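Local coordinates for Di-haem cytochrome c peroxidase family protein (Burkholderia thailandensis E264, PDB 6NX0), which is a diheme c-type enzyme that can hold an unusually stable bis-Fe(IV) state and probably acts as a peroxidase, at residues A[331-336]-A[407-412]. Numbering follows the deposited sequence.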
loop_
_atom_site.group_PDB
_atom_site.type_symbol
_atom_site.label_atom_id
_atom_site.label_comp_id
_atom_site.label_asym_id
_atom_site.label_seq_id
_atom_site.Cartn_x
_atom_site.Cartn_y
_atom_site.Cartn_z
ATOM N N ARG A 331 4.987 -15.864 -7.850
ATOM C CA ARG A 331 5.302 -16.285 -6.493
ATOM C C ARG A 331 6.717 -15.871 -6.109
ATOM O O ARG A 331 7.673 -16.039 -6.878
ATOM C CB ARG A 331 5.157 -17.800 -6.392
ATOM C CG ARG A 331 5.261 -18.373 -4.964
ATOM C CD ARG A 331 4.912 -19.840 -5.051
ATOM N NE ARG A 331 4.896 -20.607 -3.806
ATOM C CZ ARG A 331 3.836 -20.744 -3.018
ATOM N NH1 ARG A 331 2.705 -20.084 -3.282
ATOM N NH2 ARG A 331 3.898 -21.540 -1.950
ATOM N N ASN A 332 6.853 -15.344 -4.896
ATOM C CA ASN A 332 8.165 -15.069 -4.322
ATOM C C ASN A 332 8.586 -16.327 -3.578
ATOM O O ASN A 332 8.125 -16.580 -2.462
ATOM C CB ASN A 332 8.128 -13.861 -3.394
ATOM C CG ASN A 332 9.489 -13.556 -2.807
ATOM O OD1 ASN A 332 10.383 -14.395 -2.850
ATOM N ND2 ASN A 332 9.659 -12.369 -2.267
ATOM N N ARG A 333 9.441 -17.126 -4.214
ATOM C CA ARG A 333 9.782 -18.425 -3.667
ATOM C C ARG A 333 10.703 -18.320 -2.459
ATOM O O ARG A 333 10.938 -19.341 -1.788
ATOM C CB ARG A 333 10.401 -19.289 -4.767
ATOM C CG ARG A 333 9.420 -19.571 -5.914
ATOM C CD ARG A 333 10.123 -20.154 -7.136
ATOM N NE ARG A 333 11.156 -19.229 -7.592
ATOM C CZ ARG A 333 12.084 -19.499 -8.504
ATOM N NH1 ARG A 333 12.122 -20.683 -9.098
ATOM N NH2 ARG A 333 12.975 -18.567 -8.821
ATOM N N ALA A 334 11.215 -17.130 -2.163
ATOM C CA ALA A 334 12.057 -16.910 -0.996
ATOM C C ALA A 334 11.274 -16.446 0.233
ATOM O O ALA A 334 11.875 -16.272 1.304
ATOM C CB ALA A 334 13.163 -15.905 -1.329
ATOM N N LEU A 335 9.963 -16.231 0.131
ATOM C CA LEU A 335 9.185 -15.902 1.316
ATOM C C LEU A 335 9.002 -17.131 2.203
ATOM O O LEU A 335 8.616 -18.189 1.707
ATOM C CB LEU A 335 7.806 -15.373 0.942
ATOM C CG LEU A 335 7.654 -13.918 0.585
ATOM C CD1 LEU A 335 6.221 -13.651 0.138
ATOM C CD2 LEU A 335 7.969 -13.003 1.767
ATOM N N PRO A 336 9.216 -17.017 3.523
ATOM C CA PRO A 336 9.125 -18.204 4.391
ATOM C C PRO A 336 7.824 -18.978 4.281
ATOM O O PRO A 336 7.860 -20.216 4.185
ATOM C CB PRO A 336 9.340 -17.600 5.784
ATOM C CG PRO A 336 10.259 -16.457 5.540
ATOM C CD PRO A 336 9.852 -15.876 4.210
ATOM N N TRP A 407 7.658 -15.292 -16.636
ATOM C CA TRP A 407 7.315 -14.683 -15.360
ATOM C C TRP A 407 7.048 -15.706 -14.280
ATOM O O TRP A 407 7.361 -15.446 -13.110
ATOM C CB TRP A 407 6.086 -13.775 -15.532
ATOM C CG TRP A 407 6.395 -12.669 -16.483
ATOM C CD1 TRP A 407 6.035 -12.590 -17.796
ATOM C CD2 TRP A 407 7.204 -11.521 -16.224
ATOM N NE1 TRP A 407 6.559 -11.462 -18.362
ATOM C CE2 TRP A 407 7.277 -10.781 -17.418
ATOM C CE3 TRP A 407 7.865 -11.035 -15.092
ATOM C CZ2 TRP A 407 7.977 -9.585 -17.515
ATOM C CZ3 TRP A 407 8.548 -9.844 -15.184
ATOM C CH2 TRP A 407 8.597 -9.122 -16.389
ATOM N N TYR A 408 6.488 -16.860 -14.635
ATOM C CA TYR A 408 6.027 -17.828 -13.650
ATOM C C TYR A 408 6.969 -19.019 -13.555
ATOM O O TYR A 408 6.537 -20.167 -13.411
ATOM C CB TYR A 408 4.601 -18.257 -13.968
ATOM C CG TYR A 408 3.625 -17.091 -13.926
ATOM C CD1 TYR A 408 3.476 -16.309 -12.770
ATOM C CD2 TYR A 408 2.858 -16.762 -15.036
ATOM C CE1 TYR A 408 2.602 -15.229 -12.727
ATOM C CE2 TYR A 408 1.982 -15.697 -15.003
ATOM C CZ TYR A 408 1.841 -14.934 -13.842
ATOM O OH TYR A 408 0.978 -13.890 -13.817
ATOM N N HIS A 409 8.267 -18.723 -13.609
ATOM C CA HIS A 409 9.316 -19.708 -13.355
ATOM C C HIS A 409 9.093 -20.942 -14.228
ATOM O O HIS A 409 9.159 -22.086 -13.776
ATOM C CB HIS A 409 9.367 -20.044 -11.856
ATOM C CG HIS A 409 9.435 -18.828 -10.975
ATOM N ND1 HIS A 409 8.352 -18.361 -10.255
ATOM C CD2 HIS A 409 10.451 -17.967 -10.719
ATOM C CE1 HIS A 409 8.699 -17.274 -9.588
ATOM N NE2 HIS A 409 9.969 -17.010 -9.854
ATOM N N GLY A 410 8.788 -20.686 -15.505
ATOM C CA GLY A 410 8.635 -21.730 -16.501
ATOM C C GLY A 410 7.235 -22.286 -16.707
ATOM O O GLY A 410 7.025 -23.041 -17.669
ATOM N N ARG A 411 6.271 -21.956 -15.850
ATOM C CA ARG A 411 4.923 -22.490 -15.968
ATOM C C ARG A 411 4.137 -21.693 -17.011
ATOM O O ARG A 411 4.483 -20.554 -17.333
ATOM C CB ARG A 411 4.209 -22.444 -14.607
ATOM C CG ARG A 411 5.110 -22.780 -13.397
ATOM C CD ARG A 411 4.698 -24.055 -12.668
ATOM N NE ARG A 411 3.416 -23.930 -11.979
ATOM C CZ ARG A 411 3.249 -23.936 -10.654
ATOM N NH1 ARG A 411 4.283 -24.062 -9.822
ATOM N NH2 ARG A 411 2.029 -23.818 -10.153
ATOM N N ASP A 412 3.063 -22.294 -17.537
ATOM C CA ASP A 412 2.245 -21.636 -18.551
ATOM C C ASP A 412 1.061 -20.883 -17.952
ATOM O O ASP A 412 0.199 -20.379 -18.691
ATOM C CB ASP A 412 1.761 -22.657 -19.591
ATOM C CG ASP A 412 0.827 -23.721 -19.011
ATOM O OD1 ASP A 412 0.115 -23.466 -18.011
ATOM O OD2 ASP A 412 0.801 -24.839 -19.575
#
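His-409, the residue most covered by the contact, stacks its imidazole on the guanidinium of Arg-333 and meets the backbone of Arg-331. The centres of the two flat groups are 3.6 Å apart and their planes are inclined by 23°, face to face but not exactly parallel. The two side chains run past each other in opposite directions, letting the arginine's alkyl part share in the packing: CD of Arg-333 sits 3.9 Å from the centroid of the His-409 ring, almost on the ring normal, as a CH-pi contact. The bend at chi3 of Arg-333 (-58°) lays CD and the guanidinium over one face of the ring. NE of Arg-333 comes within 3.4 Å of NE2 of His-409, at too poor an angle for a hydrogen bond.

At the ring's edge, CE1 of His-409 lies 3.1 Å from O of Arg-331, near the ring plane, a polarised C-H turned toward a carbonyl. On the same ring ND1 is hydrogen-bonded to Asp-415, which helps fix the ring's rotation; the same carboxylate also receives N of Arg-331, tying the two loops together again. The side chain of Arg-331 leads away to a salt bridge with Asp-416 and a cation-pi contact with Phe-344.

Each loop is shaped by its own turn: type I from Asn-332 to Leu-335, with OD1 of Asn-332 accepting from N of Ala-334, and type I' from Tyr-408 to Arg-411, where His-409 and Gly-410 both take positive phi; at Gly-410 the absence of a side chain spares the carbonyl O of His-409. The arrangement is an arginine-histidine stack between an Asx turn and a type I' turn, joining two loops within the C-terminal cytochrome c region.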